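Local coordinates for protein histone-lysine N-methyltransferase, H3 lysine-9 specific SUVH6 (Arabidopsis thaliana, PDB 6A5K) that transfers methyl groups from S-adenosylmethionine to histone H3 and probably recognises methylated non-CG DNA through its SRA domain, at residues E150-L154 with M210-K214; G96-M100 with T156-L161; V63-G67 with K106-S110; Y196-W202 with K214-I220. The protein carries 1 engineered substitution. All coordinates share one frame; numbering follows the deposited sequence.

Interaction 1. Residues E150-L154 with M210-K214; sequences EDQKL and MNVFK
Gln-152 holds CG anti to its own carbonyl carbon (chi1 -63°) and runs out extended, which carries its amide across Val-212 and sets OE1 before the backbone N-H of Phe-213; Phe-213, rotated the same way about its first bond, brings its ring up beside the Gln-152 CB. The bond from Phe-213 N to Gln-152 OE1 measures 3.0 Å and is almost straight at the hydrogen (178°), yet the donor stands well above the plane of the amide. A second bond, Gln-152 N to Asn-211 O at 3.0 Å, also arrives from above a carbonyl plane. Gln-152 therefore ties itself to two residues of the strand, once by main chain and once by side chain. Its NE2 rests on Val-212 CG1 at 3.7 Å and has a weak bond to Gly-131 O, consistent with the amide's orientation.

Apolar packing follows where Leu-154 CD1 sits over one face of the Phe-213 ring, 4.2 Å from its centroid, a CH-pi contact. The ring also meets the Lys-153 backbone, obliquely, with Phe-213 CE1 3.4 Å from Lys-153 C. Towards the other end, Asn-211 CB lies 3.4 Å from Asp-151 CG, while Asn-211 OD1 is bonded to Gln-203 NE2, and the bent selenomethionine Met-210 crosses Glu-150 at about a right angle.

The two backbones run in nearly the same direction (18° apart), but one main-chain bond does not make a sheet. The arrangement is a loop fastened alongside strand 211-219, just before helix 156-167 of the SRA fold.

Interaction 2. Residues G96-M100 with T156-L161; sequences GIDYM and TGNLAL
Thr-156 O accepts the backbone N-H of Ala-160 at 2.9 Å and also stands over one face of the Tyr-99 ring, 4.3 Å above its plane and towards the rim. This is alpha-on-beta packing within the SRA domain: the axes of strand 97-100 and helix 156-161 approach to 7.8 Å and cross at 67°, and no hydrogen bond joins the two segments, so side-chain shape carries the contact.

Two strand residues face the helix. Tyr-99 has its CG lodged between the backbone N and the carbonyl carbon (chi1 57°), a rotation that lays the ring along Thr-156 and Gly-157. Its CB meets Ala-160 CB at 3.5 Å, its CE1 comes within 3.6 Å of Gly-157 N, and its hydroxyl reaches the CB and CG2 of Thr-156. An asparagine in place of Tyr-99 would probably open a gap beside Gly-157 and leave Thr-156 and Ala-160 without their aromatic cover.

Ile-97 packs against the same turn of the helix, sharing Gly-157 with Tyr-99. Close approach here depends on Gly-157: a CB built on it would fall only 3.1 Å from Ile-97 CB, a tight fit. With no side chain in the way, the Ile-97 CG2 branch rests on the Gly-157 backbone while the longer branch slides past it. The end of that branch, Ile-97 CD1, lies 3.5 Å from Asn-158 OD1, an oxygen already bonded to the N-H of Gln-132, and touches Leu-161 CD2 at 4.0 Å.

Interaction 3. Residues V63-G67 with K106-S110; sequences VHILG and KVATS
Gly-67 and Thr-109 are joined through a single water, and no direct hydrogen bond connects the two segments. The water accepts from Gly-67 N at 2.9 Å and donates to Thr-109 O at 2.8 Å. The motif on the strand side is a classic beta bulge, in which Thr-109 and Ser-110 both face Asp-98 of the adjacent strand in the SRA sheet. Consistent with that, the Thr-109 backbone departs from the extended form (psi -35°).

Thr-109 is the main contact of the loop. With OG1 set between the backbone N and the carbonyl carbon (chi1 52°), the hydroxyl meets the rim of the His-64 imidazole, in its plane, at 3.9 Å from CD2. That is a packing contact: OG1 has a weak bond to Asp-98 O, and His-64 NE2 is bonded to Asp-98 OD1, so both residues have a partner on Asp-98, the threonine's weak. Thr-109 CB lies 3.7 Å from Ile-65 O, a carbonyl bonded by Arg-172 NH1. Arg-172 NH1 bonds Gly-67 O as well, which adds a second tie for the loop beside the water.

Gly-67 adopts backbone angles at which a CB would collide with the carbonyl oxygen before it. Just ahead of it Leu-66 bends in over the strand, and one methyl makes every touch: Leu-66 CD1 packs 3.7 Å from Ala-108 O, 4.1 Å from Thr-109 CG2 and 4.2 Å from Val-107 CG2.

Interaction 4. Residues Y196-W202 with K214-I220; sequences YLVEKYW and KFQLRRI
Tyr-196 to Trp-202 pair with Lys-214 to Arg-219 by main-chain bonds as the two arms of an antiparallel hairpin, their segment axes at 144°. Leu-197 and Arg-218 exchange bonds in both directions, as do Trp-202 and Lys-214. Between these pairs a beta bulge shifts the register: Gln-216 O takes Glu-199 N at 2.9 Å while Gln-216 N gives to Lys-200 O.

Polar side chains gather at the bulge. Glu-199 OE2 makes a salt bridge with Arg-218 NE (2.7 Å), met on the syn side but tilted 30° out of the carboxylate plane, while the oxygen lies in the guanidinium plane; Glu-199 OE1 accepts Gln-216 NE2 at 2.7 Å. Arg-218 NH1 has a further salt bridge to Asp-125.

Of the ring contacts, Arg-219 CB lies over the Tyr-196 face, 3.9 Å from its centroid. Trp-202 has CG between the backbone N and the carbonyl carbon (chi1 62°), which lays the indole's five-membered ring against Lys-214 CB at 3.8 Å. Replacing Tyr-196 by a serine would probably leave the aliphatic part of Arg-219 without the ring it lies against. Tyr-201 and Phe-215 run side by side, their rings slid apart.

Apolar packing adds Val-198 CG2 on Leu-217 CD2 (4.1 Å) and Leu-197 CG on Ile-220 CG1 (3.7 Å). With both carboxylate oxygens engaged, Glu-199 is likely to stay ionised, and the bulge, which leaves buried Lys-200 N without a partner, is probably held in part by this charged and amide pairing.

All four contacts belong to one SRA domain and reach the same sheet. Interaction 2 is the buried one, made by hydrocarbon and ring packing without a hydrogen bond; the other three are partly buried and use polar links of different kinds. Interaction 4 is antiparallel strand pairing broken by a bulge, with a salt bridge, interaction 1 a loop held by two bonds, and interaction 3 a loop joined through water. Interactions 1 and 4 share strand 211-219 and Lys-214, and Leu-154 packs on Tyr-201. Helix residues of interaction 2 touch both: Asn-158 meets Phe-213, and Leu-161 meets Phe-215 and Val-198. Interactions 2 and 3 meet where Asp-98 bonds His-64.

Interaction 1. Residues E150-L154 with M210-K214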
# COMPACT_ATOMS: atom_id res chain seq x y z
N GLU A 150 4.95 -3.83 42.34
CA GLU A 150 5.16 -3.77 40.90
C GLU A 150 5.39 -2.33 40.44
O GLU A 150 4.96 -1.93 39.36
CB GLU A 150 3.97 -4.38 40.16
CG GLU A 150 3.60 -5.77 40.65
CD GLU A 150 2.13 -6.08 40.46
OE1 GLU A 150 1.31 -5.13 40.47
OE2 GLU A 150 1.79 -7.27 40.32
N ASP A 151 6.06 -1.56 41.29
CA ASP A 151 6.49 -0.22 40.93
C ASP A 151 7.48 -0.28 39.78
O ASP A 151 8.39 -1.11 39.78
CB ASP A 151 7.15 0.49 42.12
CG ASP A 151 6.16 0.83 43.22
OD1 ASP A 151 5.05 0.27 43.22
OD2 ASP A 151 6.50 1.67 44.08
N GLN A 152 7.30 0.58 38.78
CA GLN A 152 8.30 0.72 37.74
C GLN A 152 9.57 1.32 38.35
O GLN A 152 9.50 2.10 39.31
CB GLN A 152 7.79 1.58 36.59
CG GLN A 152 6.59 0.98 35.87
CD GLN A 152 6.24 1.73 34.61
OE1 GLN A 152 6.75 2.82 34.35
NE2 GLN A 152 5.37 1.13 33.79
N LYS A 153 10.72 0.93 37.81
CA LYS A 153 12.00 1.42 38.29
C LYS A 153 12.64 2.30 37.23
O LYS A 153 12.38 2.13 36.04
CB LYS A 153 12.93 0.26 38.65
CG LYS A 153 13.10 -0.01 40.14
CD LYS A 153 11.92 0.46 40.96
CE LYS A 153 12.18 0.27 42.45
NZ LYS A 153 10.97 0.54 43.27
N LEU A 154 13.48 3.24 37.65
CA LEU A 154 14.22 4.05 36.69
C LEU A 154 15.48 3.31 36.26
O LEU A 154 16.60 3.66 36.64
CB LEU A 154 14.56 5.42 37.27
CG LEU A 154 14.88 6.45 36.18
CD1 LEU A 154 13.64 6.71 35.32
CD2 LEU A 154 15.41 7.74 36.77
N MSE A 210 -0.45 0.59 40.74
CA MSE A 210 0.95 0.64 41.14
C MSE A 210 1.67 1.77 40.40
O MSE A 210 1.13 2.39 39.49
CB MSE A 210 1.63 -0.70 40.88
CG MSE A 210 2.65 -1.11 41.93
SE MSE A 210 1.91 -1.52 43.70
CE MSE A 210 0.21 -2.30 43.16
N ASN A 211 2.91 2.02 40.81
CA ASN A 211 3.69 3.18 40.38
C ASN A 211 4.20 3.11 38.93
O ASN A 211 4.75 2.09 38.52
CB ASN A 211 4.86 3.33 41.34
CG ASN A 211 5.37 4.73 41.43
OD1 ASN A 211 5.97 5.23 40.48
ND2 ASN A 211 5.15 5.39 42.57
N VAL A 212 4.02 4.19 38.17
CA VAL A 212 4.52 4.23 36.79
C VAL A 212 5.21 5.56 36.43
O VAL A 212 4.93 6.60 37.01
CB VAL A 212 3.39 4.00 35.76
CG1 VAL A 212 2.76 2.63 35.95
CG2 VAL A 212 2.35 5.11 35.84
N PHE A 213 6.10 5.49 35.44
CA PHE A 213 6.75 6.68 34.91
C PHE A 213 6.03 7.20 33.67
O PHE A 213 5.60 6.41 32.82
CB PHE A 213 8.22 6.40 34.58
CG PHE A 213 9.06 6.12 35.78
CD1 PHE A 213 9.29 4.82 36.20
CD2 PHE A 213 9.63 7.16 36.50
CE1 PHE A 213 10.07 4.56 37.31
CE2 PHE A 213 10.41 6.90 37.62
CZ PHE A 213 10.63 5.60 38.02
N LYS A 214 5.91 8.52 33.57
CA LYS A 214 5.34 9.15 32.39
C LYS A 214 6.31 10.21 31.87
O LYS A 214 7.00 10.86 32.64
CB LYS A 214 3.98 9.76 32.70
CG LYS A 214 2.94 8.74 33.14
CD LYS A 214 1.60 8.99 32.48
CE LYS A 214 0.61 7.88 32.82
NZ LYS A 214 -0.65 8.01 32.03

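Interaction 2. Residues G96-M100 with T156-L161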
# COMPACT_ATOMS: atom_id res chain seq x y z
N GLY A 96 8.58 -1.38 24.58
CA GLY A 96 8.19 -0.10 24.03
C GLY A 96 9.34 0.86 23.81
O GLY A 96 9.24 1.77 22.99
N ILE A 97 10.43 0.68 24.55
CA ILE A 97 11.56 1.61 24.46
C ILE A 97 12.83 0.93 23.94
O ILE A 97 13.24 -0.11 24.45
CB ILE A 97 11.89 2.25 25.83
CG1 ILE A 97 10.65 2.94 26.41
CG2 ILE A 97 13.03 3.26 25.68
CD1 ILE A 97 10.82 3.36 27.86
N ASP A 98 13.44 1.53 22.93
CA ASP A 98 14.74 1.10 22.43
C ASP A 98 15.74 2.21 22.70
O ASP A 98 15.42 3.42 22.58
CB ASP A 98 14.68 0.77 20.94
CG ASP A 98 15.86 -0.08 20.48
OD1 ASP A 98 16.61 -0.58 21.34
OD2 ASP A 98 16.02 -0.26 19.25
N TYR A 99 16.97 1.80 23.02
CA TYR A 99 18.01 2.72 23.44
C TYR A 99 19.40 2.25 23.05
O TYR A 99 19.60 1.11 22.62
CB TYR A 99 17.93 2.95 24.95
CG TYR A 99 18.04 1.70 25.80
CD1 TYR A 99 16.90 0.99 26.16
CD2 TYR A 99 19.27 1.24 26.25
CE1 TYR A 99 16.99 -0.15 26.94
CE2 TYR A 99 19.37 0.10 27.03
CZ TYR A 99 18.22 -0.59 27.37
OH TYR A 99 18.30 -1.72 28.14
N MSE A 100 20.37 3.14 23.21
CA MSE A 100 21.74 2.83 22.82
C MSE A 100 22.72 3.56 23.72
O MSE A 100 22.37 4.55 24.37
CB MSE A 100 21.98 3.20 21.35
CG MSE A 100 22.28 4.67 21.10
SE MSE A 100 22.51 5.11 19.19
CE MSE A 100 23.48 6.79 19.44
N THR A 156 17.08 0.61 32.76
CA THR A 156 16.99 0.25 31.34
C THR A 156 16.29 1.30 30.47
O THR A 156 16.75 2.44 30.37
CB THR A 156 16.27 -1.11 31.16
OG1 THR A 156 14.99 -1.07 31.80
CG2 THR A 156 17.09 -2.23 31.79
N GLY A 157 15.18 0.91 29.83
CA GLY A 157 14.45 1.80 28.94
C GLY A 157 13.98 3.10 29.56
O GLY A 157 14.18 4.19 29.00
N ASN A 158 13.36 3.01 30.73
CA ASN A 158 12.88 4.21 31.41
C ASN A 158 14.02 5.17 31.73
O ASN A 158 13.90 6.39 31.54
CB ASN A 158 12.12 3.83 32.68
CG ASN A 158 10.79 3.14 32.39
OD1 ASN A 158 10.26 3.23 31.28
ND2 ASN A 158 10.25 2.46 33.39
N LEU A 159 15.14 4.61 32.20
CA LEU A 159 16.32 5.41 32.52
C LEU A 159 16.90 6.06 31.27
O LEU A 159 17.36 7.20 31.31
CB LEU A 159 17.38 4.55 33.22
CG LEU A 159 18.68 5.26 33.62
CD1 LEU A 159 18.40 6.39 34.59
CD2 LEU A 159 19.67 4.28 34.22
N ALA A 160 16.89 5.32 30.16
CA ALA A 160 17.42 5.86 28.91
C ALA A 160 16.57 7.03 28.43
O ALA A 160 17.11 8.05 27.97
CB ALA A 160 17.46 4.77 27.85
N LEU A 161 15.26 6.88 28.52
CA LEU A 161 14.34 7.93 28.10
C LEU A 161 14.53 9.16 29.00
O LEU A 161 14.50 10.30 28.52
CB LEU A 161 12.90 7.43 28.14
CG LEU A 161 11.82 8.11 27.30
CD1 LEU A 161 12.27 8.35 25.86
CD2 LEU A 161 10.54 7.27 27.33

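Interaction 3. Residues V63-G67 with K106-S110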
# COMPACT_ATOMS: atom_id res chain seq x y z
N VAL A 63 23.39 -2.75 14.53
CA VAL A 63 23.63 -1.38 14.96
C VAL A 63 22.37 -0.63 15.38
O VAL A 63 21.29 -0.86 14.84
CB VAL A 63 24.34 -0.54 13.87
CG1 VAL A 63 25.70 -1.15 13.51
CG2 VAL A 63 23.47 -0.42 12.63
N HIS A 64 22.53 0.28 16.34
CA HIS A 64 21.48 1.22 16.73
C HIS A 64 21.71 2.55 16.03
O HIS A 64 22.85 2.96 15.84
CB HIS A 64 21.45 1.42 18.25
CG HIS A 64 20.64 0.40 18.99
ND1 HIS A 64 21.13 -0.84 19.32
CD2 HIS A 64 19.37 0.45 19.47
CE1 HIS A 64 20.20 -1.52 19.97
NE2 HIS A 64 19.13 -0.75 20.08
N ILE A 65 20.63 3.23 15.66
CA ILE A 65 20.71 4.53 15.01
C ILE A 65 20.04 5.64 15.83
O ILE A 65 18.90 5.48 16.27
CB ILE A 65 20.05 4.49 13.61
CG1 ILE A 65 20.74 3.44 12.73
CG2 ILE A 65 20.10 5.86 12.96
CD1 ILE A 65 20.03 3.18 11.42
N LEU A 66 20.74 6.75 16.02
CA LEU A 66 20.14 7.92 16.65
C LEU A 66 19.68 8.92 15.60
O LEU A 66 20.48 9.39 14.79
CB LEU A 66 21.13 8.59 17.61
CG LEU A 66 20.55 9.54 18.67
CD1 LEU A 66 19.52 8.84 19.55
CD2 LEU A 66 21.67 10.14 19.52
N GLY A 67 18.39 9.24 15.61
CA GLY A 67 17.83 10.21 14.69
C GLY A 67 17.21 9.58 13.45
O GLY A 67 16.59 8.52 13.53
N LYS A 106 23.16 6.00 28.49
CA LYS A 106 22.34 5.44 27.43
C LYS A 106 21.18 6.39 27.20
O LYS A 106 20.64 6.95 28.16
CB LYS A 106 21.84 4.04 27.80
CG LYS A 106 22.95 3.00 27.87
CD LYS A 106 22.51 1.77 28.64
CE LYS A 106 23.61 0.70 28.66
NZ LYS A 106 23.28 -0.43 29.56
N VAL A 107 20.81 6.59 25.94
CA VAL A 107 19.67 7.42 25.61
C VAL A 107 18.73 6.62 24.74
O VAL A 107 19.16 5.70 24.04
CB VAL A 107 20.08 8.71 24.87
CG1 VAL A 107 20.97 9.58 25.76
CG2 VAL A 107 20.76 8.39 23.54
N ALA A 108 17.44 6.95 24.81
CA ALA A 108 16.46 6.27 23.97
C ALA A 108 16.70 6.58 22.50
O ALA A 108 17.07 7.70 22.14
CB ALA A 108 15.06 6.67 24.36
N THR A 109 16.49 5.58 21.65
CA THR A 109 16.56 5.79 20.21
C THR A 109 15.16 5.82 19.63
O THR A 109 14.89 6.56 18.67
CB THR A 109 17.36 4.69 19.52
OG1 THR A 109 16.85 3.42 19.92
CG2 THR A 109 18.85 4.79 19.90
N SER A 110 14.26 5.02 20.19
CA SER A 110 12.92 4.96 19.62
C SER A 110 11.90 4.43 20.62
O SER A 110 12.25 3.66 21.50
CB SER A 110 12.90 4.09 18.36
OG SER A 110 13.26 2.76 18.68
O HOH W 1 16.52 8.62 17.69

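Interaction 4. Residues Y196-W202 with K214-I220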
# COMPACT_ATOMS: atom_id res chain seq x y z
N TYR A 196 11.31 13.37 18.04
CA TYR A 196 10.83 14.13 19.19
C TYR A 196 11.97 14.37 20.18
O TYR A 196 12.98 13.66 20.16
CB TYR A 196 9.69 13.40 19.90
CG TYR A 196 8.35 13.40 19.19
CD1 TYR A 196 7.24 13.99 19.77
CD2 TYR A 196 8.20 12.79 17.94
CE1 TYR A 196 6.01 13.98 19.13
CE2 TYR A 196 6.97 12.78 17.30
CZ TYR A 196 5.88 13.37 17.89
OH TYR A 196 4.66 13.37 17.26
N LEU A 197 11.79 15.37 21.04
CA LEU A 197 12.69 15.56 22.17
C LEU A 197 11.93 15.25 23.45
O LEU A 197 10.73 15.52 23.54
CB LEU A 197 13.23 17.00 22.21
CG LEU A 197 14.17 17.41 21.07
CD1 LEU A 197 14.55 18.88 21.18
CD2 LEU A 197 15.42 16.54 21.04
N VAL A 198 12.62 14.68 24.43
CA VAL A 198 11.99 14.42 25.73
C VAL A 198 12.22 15.63 26.65
O VAL A 198 13.35 16.04 26.88
CB VAL A 198 12.55 13.14 26.38
CG1 VAL A 198 11.59 12.62 27.44
CG2 VAL A 198 12.79 12.05 25.31
N GLU A 199 11.13 16.19 27.16
CA GLU A 199 11.18 17.44 27.91
C GLU A 199 11.20 17.25 29.42
O GLU A 199 11.89 17.96 30.14
CB GLU A 199 10.00 18.34 27.53
CG GLU A 199 10.00 18.79 26.08
CD GLU A 199 8.90 19.78 25.77
OE1 GLU A 199 7.81 19.66 26.36
OE2 GLU A 199 9.13 20.69 24.94
N LYS A 200 10.41 16.29 29.90
CA LYS A 200 10.33 16.04 31.33
C LYS A 200 9.70 14.68 31.60
O LYS A 200 9.08 14.09 30.72
CB LYS A 200 9.50 17.13 32.03
CG LYS A 200 8.03 17.14 31.63
CD LYS A 200 7.27 18.23 32.39
CE LYS A 200 5.86 18.41 31.82
NZ LYS A 200 5.13 19.52 32.51
N TYR A 201 9.88 14.20 32.82
CA TYR A 201 9.19 12.99 33.23
C TYR A 201 8.68 13.13 34.66
O TYR A 201 9.11 14.01 35.42
CB TYR A 201 10.10 11.76 33.10
CG TYR A 201 11.08 11.55 34.22
CD1 TYR A 201 10.83 10.63 35.23
CD2 TYR A 201 12.27 12.26 34.27
CE1 TYR A 201 11.72 10.43 36.26
CE2 TYR A 201 13.18 12.07 35.30
CZ TYR A 201 12.90 11.15 36.29
OH TYR A 201 13.79 10.95 37.31
N TRP A 202 7.74 12.28 35.02
CA TRP A 202 7.23 12.28 36.37
C TRP A 202 6.76 10.90 36.72
O TRP A 202 6.79 9.98 35.91
CB TRP A 202 6.09 13.30 36.53
CG TRP A 202 4.89 13.03 35.68
CD1 TRP A 202 3.76 12.36 36.06
CD2 TRP A 202 4.69 13.43 34.32
NE1 TRP A 202 2.87 12.32 35.01
CE2 TRP A 202 3.41 12.97 33.94
CE3 TRP A 202 5.46 14.14 33.40
CZ2 TRP A 202 2.89 13.19 32.66
CZ3 TRP A 202 4.93 14.36 32.13
CH2 TRP A 202 3.66 13.89 31.77
N LYS A 214 5.91 8.52 33.57
CA LYS A 214 5.34 9.15 32.39
C LYS A 214 6.31 10.21 31.87
O LYS A 214 7.00 10.86 32.64
CB LYS A 214 3.98 9.76 32.70
CG LYS A 214 2.94 8.74 33.14
CD LYS A 214 1.60 8.99 32.48
CE LYS A 214 0.61 7.88 32.82
NZ LYS A 214 -0.65 8.01 32.03
N PHE A 215 6.34 10.37 30.55
CA PHE A 215 7.30 11.24 29.88
C PHE A 215 6.56 12.18 28.94
O PHE A 215 5.62 11.76 28.26
CB PHE A 215 8.34 10.42 29.09
CG PHE A 215 9.10 9.42 29.92
CD1 PHE A 215 8.55 8.19 30.23
CD2 PHE A 215 10.38 9.71 30.37
CE1 PHE A 215 9.25 7.26 30.99
CE2 PHE A 215 11.09 8.80 31.13
CZ PHE A 215 10.52 7.57 31.45
N GLN A 216 6.96 13.44 28.88
CA GLN A 216 6.40 14.34 27.88
C GLN A 216 7.42 14.58 26.77
O GLN A 216 8.54 14.97 27.04
CB GLN A 216 5.98 15.68 28.50
CG GLN A 216 5.56 16.71 27.47
CD GLN A 216 5.02 17.97 28.10
OE1 GLN A 216 3.98 17.95 28.75
NE2 GLN A 216 5.72 19.08 27.91
N LEU A 217 7.00 14.33 25.54
CA LEU A 217 7.85 14.56 24.37
C LEU A 217 7.23 15.63 23.48
O LEU A 217 6.01 15.76 23.42
CB LEU A 217 8.05 13.27 23.57
CG LEU A 217 8.77 12.09 24.24
CD1 LEU A 217 7.82 11.30 25.13
CD2 LEU A 217 9.42 11.18 23.20
N ARG A 218 8.08 16.39 22.80
CA ARG A 218 7.61 17.41 21.87
C ARG A 218 8.30 17.24 20.52
O ARG A 218 9.52 17.07 20.44
CB ARG A 218 7.85 18.82 22.42
CG ARG A 218 7.29 19.92 21.53
CD ARG A 218 7.60 21.31 22.09
NE ARG A 218 7.05 21.50 23.43
CZ ARG A 218 5.85 22.00 23.69
NH1 ARG A 218 5.05 22.36 22.69
NH2 ARG A 218 5.43 22.13 24.94
N ARG A 219 7.50 17.29 19.46
CA ARG A 219 7.99 17.06 18.11
C ARG A 219 8.97 18.15 17.67
O ARG A 219 8.72 19.34 17.87
CB ARG A 219 6.82 16.97 17.14
CG ARG A 219 7.13 16.25 15.84
CD ARG A 219 5.85 15.94 15.11
NE ARG A 219 6.06 15.08 13.94
CZ ARG A 219 5.97 15.49 12.68
NH1 ARG A 219 5.67 16.76 12.41
NH2 ARG A 219 6.17 14.64 11.69
N ILE A 220 10.08 17.73 17.09
CA ILE A 220 11.07 18.68 16.59
C ILE A 220 10.53 19.42 15.37
O ILE A 220 10.08 18.80 14.41
CB ILE A 220 12.39 17.95 16.23
CG1 ILE A 220 13.05 17.41 17.50
CG2 ILE A 220 13.34 18.89 15.48
CD1 ILE A 220 14.16 16.43 17.22